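Local atomic coordinates of trehalose-6-phosphate phosphatase (Candida albicans, PDB entry 5DXI), a protein that is a phosphatase of the haloacid dehalogenase (HAD) superfamily that binds a magnesium ion, beryllium trifluoride and a glycan. Residues 92-97 with 103-108; 63-68 with 196-201. All blocks are in the same frame, centred on the assembly; numbering follows the deposited sequence.

Contact 1: 92-97 with 103-108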
ATOM      1  N   CYS A  92      10.712  -0.583   0.218  1.00 29.40           N
ATOM      2  CA  CYS A  92      12.158  -0.491   0.023  1.00 30.11           C
ATOM      3  C   CYS A  92      12.655   0.944  -0.092  1.00 32.82           C
ATOM      4  O   CYS A  92      13.801   1.238   0.275  1.00 31.21           O
ATOM      5  CB  CYS A  92      12.582  -1.288  -1.211  1.00 28.42           C
ATOM      6  SG  CYS A  92      12.324  -3.075  -1.000  1.00 31.83           S
ATOM      7  N   PHE A  93      11.798   1.847  -0.570  1.00 31.43           N
ATOM      8  CA  PHE A  93      12.215   3.234  -0.818  1.00 30.58           C
ATOM      9  C   PHE A  93      11.203   4.227  -0.281  1.00 32.34           C
ATOM     10  O   PHE A  93      10.016   3.942  -0.284  1.00 32.72           O
ATOM     11  CB  PHE A  93      12.412   3.501  -2.323  1.00 26.57           C
ATOM     12  CG  PHE A  93      13.451   2.632  -2.970  1.00 29.23           C
ATOM     13  CD1 PHE A  93      13.119   1.384  -3.468  1.00 29.80           C
ATOM     14  CD2 PHE A  93      14.763   3.063  -3.075  1.00 30.04           C
ATOM     15  CE1 PHE A  93      14.083   0.584  -4.054  1.00 31.60           C
ATOM     16  CE2 PHE A  93      15.730   2.267  -3.661  1.00 30.53           C
ATOM     17  CZ  PHE A  93      15.394   1.034  -4.157  1.00 29.85           C
ATOM     18  N   MET A  94      11.677   5.386   0.173  1.00 31.77           N
ATOM     19  CA  MET A  94      10.810   6.481   0.627  1.00 34.27           C
ATOM     20  C   MET A  94      11.276   7.804   0.050  1.00 35.25           C
ATOM     21  O   MET A  94      12.477   8.036  -0.063  1.00 34.38           O
ATOM     22  CB  MET A  94      10.812   6.612   2.153  1.00 34.80           C
ATOM     23  CG  MET A  94      10.038   5.593   2.893  1.00 36.01           C
ATOM     24  SD  MET A  94      10.088   5.928   4.673  1.00 35.09           S
ATOM     25  CE  MET A  94       8.908   7.256   4.856  1.00 33.92           C
ATOM     26  N   LYS A  95      10.344   8.694  -0.273  1.00 34.70           N
ATOM     27  CA  LYS A  95      10.753  10.041  -0.642  1.00 34.87           C
ATOM     28  C   LYS A  95       9.796  11.078  -0.057  1.00 36.54           C
ATOM     29  O   LYS A  95       8.617  11.145  -0.428  1.00 34.93           O
ATOM     30  CB  LYS A  95      10.867  10.199  -2.169  1.00 33.92           C
ATOM     31  CG  LYS A  95      11.501  11.552  -2.557  1.00 36.65           C
ATOM     32  CD  LYS A  95      11.700  11.735  -4.055  1.00 42.95           C
ATOM     33  CE  LYS A  95      10.389  12.038  -4.748  1.00 46.29           C
ATOM     34  NZ  LYS A  95      10.582  12.795  -6.022  1.00 51.23           N
ATOM     35  N   ASP A  96      10.318  11.875   0.870  1.00 35.47           N
ATOM     36  CA  ASP A  96       9.562  12.949   1.503  1.00 38.60           C
ATOM     37  C   ASP A  96       9.061  13.965   0.487  1.00 43.38           C
ATOM     38  O   ASP A  96       9.654  14.140  -0.586  1.00 42.11           O
ATOM     39  CB  ASP A  96      10.411  13.659   2.555  1.00 40.74           C
ATOM     40  CG  ASP A  96      10.407  12.938   3.886  1.00 43.40           C
ATOM     41  OD1 ASP A  96       9.323  12.871   4.502  1.00 42.23           O
ATOM     42  OD2 ASP A  96      11.480  12.463   4.330  1.00 44.39           O
ATOM     43  N   ILE A  97       7.981  14.650   0.849  1.00 39.97           N
ATOM     44  CA  ILE A  97       7.358  15.636  -0.025  1.00 46.70           C
ATOM     45  C   ILE A  97       8.328  16.758  -0.409  1.00 50.26           C
ATOM     46  O   ILE A  97       8.383  17.189  -1.569  1.00 55.23           O
ATOM     47  CB  ILE A  97       6.100  16.218   0.639  1.00 43.98           C
ATOM     48  CG1 ILE A  97       5.067  15.100   0.814  1.00 44.72           C
ATOM     49  CG2 ILE A  97       5.517  17.334  -0.209  1.00 46.80           C
ATOM     50  CD1 ILE A  97       3.758  15.515   1.494  1.00 42.19           C
ATOM     51  N   VAL A 103      15.218   7.683  -0.066  1.00 36.59           N
ATOM     52  CA  VAL A 103      15.994   6.875   0.866  1.00 38.68           C
ATOM     53  C   VAL A 103      15.811   5.399   0.504  1.00 36.93           C
ATOM     54  O   VAL A 103      14.678   4.933   0.353  1.00 35.19           O
ATOM     55  CB  VAL A 103      15.552   7.106   2.326  1.00 37.10           C
ATOM     56  CG1 VAL A 103      16.312   6.182   3.272  1.00 39.91           C
ATOM     57  CG2 VAL A 103      15.749   8.560   2.729  1.00 42.54           C
ATOM     58  N   ASN A 104      16.909   4.667   0.340  1.00 35.70           N
ATOM     59  CA  ASN A 104      16.826   3.220   0.139  1.00 34.67           C
ATOM     60  C   ASN A 104      16.890   2.490   1.465  1.00 36.05           C
ATOM     61  O   ASN A 104      17.979   2.259   1.982  1.00 31.89           O
ATOM     62  CB  ASN A 104      17.955   2.711  -0.776  1.00 36.03           C
ATOM     63  CG  ASN A 104      17.837   1.216  -1.075  1.00 35.96           C
ATOM     64  OD1 ASN A 104      16.956   0.540  -0.554  1.00 33.70           O
ATOM     65  ND2 ASN A 104      18.707   0.707  -1.940  1.00 35.94           N
ATOM     66  N   LEU A 105      15.738   2.069   1.983  1.00 31.77           N
ATOM     67  CA  LEU A 105      15.711   1.406   3.289  1.00 36.77           C
ATOM     68  C   LEU A 105      16.326   0.011   3.230  1.00 34.75           C
ATOM     69  O   LEU A 105      16.606  -0.594   4.266  1.00 32.94           O
ATOM     70  CB  LEU A 105      14.279   1.335   3.844  1.00 35.72           C
ATOM     71  CG  LEU A 105      13.542   2.609   4.302  1.00 36.96           C
ATOM     72  CD1 LEU A 105      13.265   3.612   3.198  1.00 38.16           C
ATOM     73  CD2 LEU A 105      12.239   2.220   4.994  1.00 37.02           C
ATOM     74  N   ALA A 106      16.551  -0.502   2.023  1.00 31.65           N
ATOM     75  CA  ALA A 106      17.142  -1.831   1.880  1.00 34.13           C
ATOM     76  C   ALA A 106      18.610  -1.761   1.440  1.00 33.31           C
ATOM     77  O   ALA A 106      19.211  -2.776   1.103  1.00 33.09           O
ATOM     78  CB  ALA A 106      16.340  -2.663   0.893  1.00 34.37           C
ATOM     79  N   ALA A 107      19.179  -0.561   1.446  1.00 32.72           N
ATOM     80  CA  ALA A 107      20.518  -0.331   0.902  1.00 36.12           C
ATOM     81  C   ALA A 107      21.589  -1.224   1.544  1.00 35.72           C
ATOM     82  O   ALA A 107      22.606  -1.524   0.927  1.00 36.76           O
ATOM     83  CB  ALA A 107      20.896   1.136   1.056  1.00 35.22           C
ATOM     84  N   SER A 108      21.372  -1.637   2.784  1.00 37.44           N
ATOM     85  CA  SER A 108      22.380  -2.430   3.479  1.00 43.06           C
ATOM     86  C   SER A 108      22.075  -3.925   3.420  1.00 42.04           C
ATOM     87  O   SER A 108      22.840  -4.743   3.945  1.00 41.23           O
ATOM     88  CB  SER A 108      22.504  -1.972   4.931  1.00 39.57           C
ATOM     89  OG  SER A 108      21.307  -2.227   5.650  1.00 43.07           O
TER
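The amide of Asn104 leans over the Phe93 ring with OD1 above one face and CG above the rim at CE2, the two planes 28° apart, at the open end of a beta hairpin, away from its connecting loop. Strands 93-95 and 103-104 form this antiparallel hairpin, and 103-104 is the last strand on its side of the mixed sheet of the HAD-type domain. Phe93 and Asn104 make a non-hydrogen-bonded pair, in which CE2 of Phe93 comes 3.5 Å from CG of Asn104. With CG of Asn104 anti to the backbone N (chi1 -176°), the amide reaches across to the ring. Beside this pair, the CA of Phe93 makes a CA-H...O contact with Val103 O at 3.2 Å.

Met94 and Val103 form the hydrogen-bonded pair: Met94 N donates to Val103 O at 3.0 Å, and Val103 N returns a bond to Met94 O at 2.8 Å. Past the strand end, Leu105 N gives Cys92 O a short but bent bond (2.7 Å, 138° at the hydrogen), within the type I turn from Asn104 to Ala107. CD1 of Leu105 packs against CG of Met94 at 3.8 Å; Ile194 of helix 191-199 touches both side chains. Phe93 and Cys92 both face Ala88 of strand 85-88, a classic beta bulge. An Asx turn follows strand 103-104 at this open end: Asn104 OD1 accepts from Ala106 N at 2.8 Å, with the donor standing above the carbonyl plane.

Contact 2: 63-68 with 196-201. With BEF (beryllium trifluoride ion), chain F.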
ATOM      1  N   GLN A  63      -1.207  15.538   5.157  1.00 37.97           N
ATOM      2  CA  GLN A  63      -0.011  14.937   4.571  1.00 36.66           C
ATOM      3  C   GLN A  63      -0.426  13.669   3.829  1.00 36.94           C
ATOM      4  O   GLN A  63      -1.077  12.785   4.403  1.00 36.39           O
ATOM      5  CB  GLN A  63       1.028  14.599   5.637  1.00 37.69           C
ATOM      6  CG  GLN A  63       1.635  15.791   6.348  1.00 39.68           C
ATOM      7  CD  GLN A  63       2.452  16.648   5.409  1.00 42.77           C
ATOM      8  OE1 GLN A  63       3.520  16.238   4.954  1.00 38.38           O
ATOM      9  NE2 GLN A  63       1.952  17.841   5.108  1.00 38.49           N
ATOM     10  N   ILE A  64      -0.071  13.575   2.556  1.00 35.70           N
ATOM     11  CA  ILE A  64      -0.501  12.434   1.760  1.00 33.95           C
ATOM     12  C   ILE A  64       0.672  11.606   1.257  1.00 34.03           C
ATOM     13  O   ILE A  64       1.628  12.143   0.688  1.00 32.06           O
ATOM     14  CB  ILE A  64      -1.335  12.876   0.555  1.00 34.73           C
ATOM     15  CG1 ILE A  64      -2.528  13.721   1.006  1.00 36.75           C
ATOM     16  CG2 ILE A  64      -1.791  11.663  -0.250  1.00 35.07           C
ATOM     17  CD1 ILE A  64      -3.219  14.418  -0.164  1.00 38.83           C
ATOM     18  N   TRP A  65       0.590  10.294   1.454  1.00 31.08           N
ATOM     19  CA  TRP A  65       1.623   9.382   0.983  1.00 27.74           C
ATOM     20  C   TRP A  65       1.046   8.295   0.083  1.00 28.84           C
ATOM     21  O   TRP A  65      -0.006   7.702   0.387  1.00 28.84           O
ATOM     22  CB  TRP A  65       2.356   8.750   2.172  1.00 31.11           C
ATOM     23  CG  TRP A  65       3.370   9.677   2.745  1.00 30.14           C
ATOM     24  CD1 TRP A  65       3.126  10.783   3.501  1.00 31.62           C
ATOM     25  CD2 TRP A  65       4.786   9.593   2.595  1.00 30.66           C
ATOM     26  NE1 TRP A  65       4.305  11.392   3.837  1.00 34.79           N
ATOM     27  CE2 TRP A  65       5.342  10.688   3.286  1.00 33.53           C
ATOM     28  CE3 TRP A  65       5.641   8.697   1.944  1.00 30.35           C
ATOM     29  CZ2 TRP A  65       6.718  10.908   3.356  1.00 32.37           C
ATOM     30  CZ3 TRP A  65       7.006   8.920   2.003  1.00 32.64           C
ATOM     31  CH2 TRP A  65       7.534  10.014   2.709  1.00 34.36           C
ATOM     32  N   ILE A  66       1.731   8.068  -1.038  1.00 29.06           N
ATOM     33  CA  ILE A  66       1.447   6.950  -1.921  1.00 27.05           C
ATOM     34  C   ILE A  66       2.451   5.842  -1.618  1.00 28.54           C
ATOM     35  O   ILE A  66       3.656   6.026  -1.789  1.00 29.19           O
ATOM     36  CB  ILE A  66       1.531   7.339  -3.410  1.00 29.83           C
ATOM     37  CG1 ILE A  66       0.810   8.679  -3.670  1.00 33.72           C
ATOM     38  CG2 ILE A  66       1.021   6.198  -4.283  1.00 29.01           C
ATOM     39  CD1 ILE A  66      -0.650   8.701  -3.249  1.00 31.23           C
ATOM     40  N   ILE A  67       1.948   4.712  -1.134  1.00 25.33           N
ATOM     41  CA  ILE A  67       2.774   3.597  -0.698  1.00 22.48           C
ATOM     42  C   ILE A  67       2.464   2.375  -1.551  1.00 25.28           C
ATOM     43  O   ILE A  67       1.400   1.762  -1.414  1.00 25.10           O
ATOM     44  CB  ILE A  67       2.528   3.297   0.816  1.00 24.21           C
ATOM     45  CG1 ILE A  67       2.729   4.581   1.623  1.00 24.89           C
ATOM     46  CG2 ILE A  67       3.423   2.172   1.304  1.00 24.54           C
ATOM     47  CD1 ILE A  67       2.305   4.496   3.056  1.00 27.16           C
ATOM     48  N   SER A  68       3.393   2.022  -2.433  1.00 23.68           N
ATOM     49  CA  SER A  68       3.076   1.143  -3.547  1.00 24.02           C
ATOM     50  C   SER A  68       4.103   0.033  -3.737  1.00 24.90           C
ATOM     51  O   SER A  68       5.220   0.127  -3.240  1.00 28.50           O
ATOM     52  CB  SER A  68       2.974   1.981  -4.851  1.00 25.66           C
ATOM     53  OG  SER A  68       2.661   1.161  -5.971  1.00 25.03           O
ATOM     54  N   LYS A 196       4.547   2.832  10.053  1.00 28.07           N
ATOM     55  CA  LYS A 196       5.107   3.133  11.380  1.00 34.12           C
ATOM     56  C   LYS A 196       5.996   4.386  11.339  1.00 34.13           C
ATOM     57  O   LYS A 196       5.906   5.249  12.216  1.00 35.40           O
ATOM     58  CB  LYS A 196       5.893   1.929  11.918  1.00 34.18           C
ATOM     59  CG  LYS A 196       6.575   2.151  13.264  1.00 43.02           C
ATOM     60  CD  LYS A 196       7.045   0.820  13.878  1.00 45.34           C
ATOM     61  CE  LYS A 196       8.275   0.259  13.168  1.00 50.29           C
ATOM     62  NZ  LYS A 196       8.640  -1.118  13.639  1.00 54.50           N
ATOM     63  N   ARG A 197       6.837   4.497  10.314  1.00 31.82           N
ATOM     64  CA  ARG A 197       7.740   5.638  10.208  1.00 36.00           C
ATOM     65  C   ARG A 197       7.010   6.949   9.949  1.00 35.37           C
ATOM     66  O   ARG A 197       7.528   8.025  10.266  1.00 34.62           O
ATOM     67  CB  ARG A 197       8.775   5.403   9.110  1.00 36.15           C
ATOM     68  CG  ARG A 197       9.847   4.402   9.508  1.00 39.36           C
ATOM     69  CD  ARG A 197      10.720   4.086   8.313  1.00 39.66           C
ATOM     70  NE  ARG A 197      11.695   3.039   8.604  1.00 43.59           N
ATOM     71  CZ  ARG A 197      13.001   3.196   8.423  1.00 40.67           C
ATOM     72  NH1 ARG A 197      13.461   4.346   7.955  1.00 41.03           N
ATOM     73  NH2 ARG A 197      13.841   2.211   8.698  1.00 40.54           N
ATOM     74  N   LEU A 198       5.808   6.855   9.392  1.00 30.28           N
ATOM     75  CA  LEU A 198       5.030   8.038   9.028  1.00 32.90           C
ATOM     76  C   LEU A 198       4.072   8.450  10.123  1.00 32.12           C
ATOM     77  O   LEU A 198       3.839   9.642  10.339  1.00 33.39           O
ATOM     78  CB  LEU A 198       4.255   7.793   7.737  1.00 28.63           C
ATOM     79  CG  LEU A 198       5.093   7.671   6.467  1.00 31.86           C
ATOM     80  CD1 LEU A 198       4.214   7.306   5.259  1.00 29.27           C
ATOM     81  CD2 LEU A 198       5.893   8.965   6.192  1.00 34.42           C
ATOM     82  N   VAL A 199       3.503   7.458  10.802  1.00 31.40           N
ATOM     83  CA  VAL A 199       2.531   7.704  11.853  1.00 30.77           C
ATOM     84  C   VAL A 199       3.214   8.094  13.165  1.00 35.91           C
ATOM     85  O   VAL A 199       2.856   9.092  13.793  1.00 40.01           O
ATOM     86  CB  VAL A 199       1.650   6.469  12.079  1.00 33.52           C
ATOM     87  CG1 VAL A 199       0.884   6.568  13.396  1.00 32.04           C
ATOM     88  CG2 VAL A 199       0.709   6.270  10.900  1.00 31.58           C
ATOM     89  N   LEU A 200       4.201   7.309  13.577  1.00 34.23           N
ATOM     90  CA  LEU A 200       4.898   7.596  14.828  1.00 37.36           C
ATOM     91  C   LEU A 200       6.016   8.573  14.544  1.00 35.42           C
ATOM     92  O   LEU A 200       7.193   8.220  14.610  1.00 37.46           O
ATOM     93  CB  LEU A 200       5.444   6.319  15.458  1.00 33.42           C
ATOM     94  CG  LEU A 200       4.383   5.277  15.813  1.00 35.30           C
ATOM     95  CD1 LEU A 200       5.056   4.041  16.372  1.00 35.68           C
ATOM     96  CD2 LEU A 200       3.348   5.834  16.796  1.00 38.22           C
ATOM     97  N   HIS A 201       5.631   9.807  14.244  1.00 33.80           N
ATOM     98  CA  HIS A 201       6.547  10.804  13.696  1.00 34.80           C
ATOM     99  C   HIS A 201       5.862  12.164  13.780  1.00 39.79           C
ATOM    100  O   HIS A 201       4.649  12.256  13.599  1.00 37.73           O
ATOM    101  CB  HIS A 201       6.903  10.456  12.242  1.00 38.61           C
ATOM    102  CG  HIS A 201       8.132  11.139  11.724  1.00 38.30           C
ATOM    103  ND1 HIS A 201       9.405  10.774  12.112  1.00 41.36           N
ATOM    104  CD2 HIS A 201       8.286  12.137  10.820  1.00 39.28           C
ATOM    105  CE1 HIS A 201      10.287  11.534  11.488  1.00 43.10           C
ATOM    106  NE2 HIS A 201       9.635  12.366  10.692  1.00 39.49           N
TER
HETATM  107 BE   BEF F 402      -0.439  -0.544  -4.217  1.00 26.46          BE
HETATM  108  F1  BEF F 402       0.924  -1.665  -4.102  1.00 28.77           F
HETATM  109  F2  BEF F 402      -1.097  -1.523  -5.531  1.00 26.93           F
HETATM  110  F3  BEF F 402       0.319   0.497  -5.428  1.00 26.83           F
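A CH-pi contact between Leu198 and Trp65 dominates the meeting of strand 62-67 with helix 191-199, which covers this part of the central sheet in the HAD-type alpha/beta fold. The methyl CD2 of Leu198 sits over one face of the indole, 3.6 Å from the centroid of its six-membered ring and 22° off the ring normal. Its closest ring atom is CE2 of Trp65, at 3.4 Å. The other methyl, CD1, stands on the same side of the indole above the CG-CD2 bond, 3.6 Å from both atoms of Trp65, so the forked end of the leucine spans much of the bicycle.

Purely aliphatic packing extends the contact along the strand. CD1 of Leu198 also meets CD1 of Ile67 at 4.0 Å, tip to tip. Leu26 of the neighbouring strand 23-27 and Met94 of strand 93-95 touch Leu198 as well, placing it in a buried apolar layer between sheet and helix.

Polar bonds appear where the strand runs out. Ser68 OG, held anti to the backbone N (chi1 -180°), gives a hydrogen bond to F3 of the beryllium trifluoride ion; the 2.5 Å between Ser68 OG and F3 is too short for its exact length to be trusted. The same oxygen is hydrogen-bonded to Arg70 N and to O6 of a bound alpha-D-glucopyranose, while Lys191 bonds Ile67 O. The apolar contact thus sets strand against helix without directional bonds between the two segments, while Lys191 at the helix start and Ser68 after the strand both bond the ion, so one strand-helix pair supplies two of its partners.

The two contacts lie with their centres about 12 Å apart, on one mixed sheet whose order runs 103-104, 93-95, 85-88, 62-67 and onward. Along the chain, both segments of contact 1 fall between the two segments of contact 2. Contact 1 forms the sheet's hairpin edge, whereas contact 2 joins a more central strand to helix 191-199. They touch directly: CH2 of Trp65 packs on Lys95 O at 3.5 Å, and CD2 of Leu105 lies 3.6 Å from CZ of Arg197. Helix 191-199 thus spans from the hairpin to strand 62-67, whose C-terminal end leads into Ser68 of the beryllium trifluoride pocket.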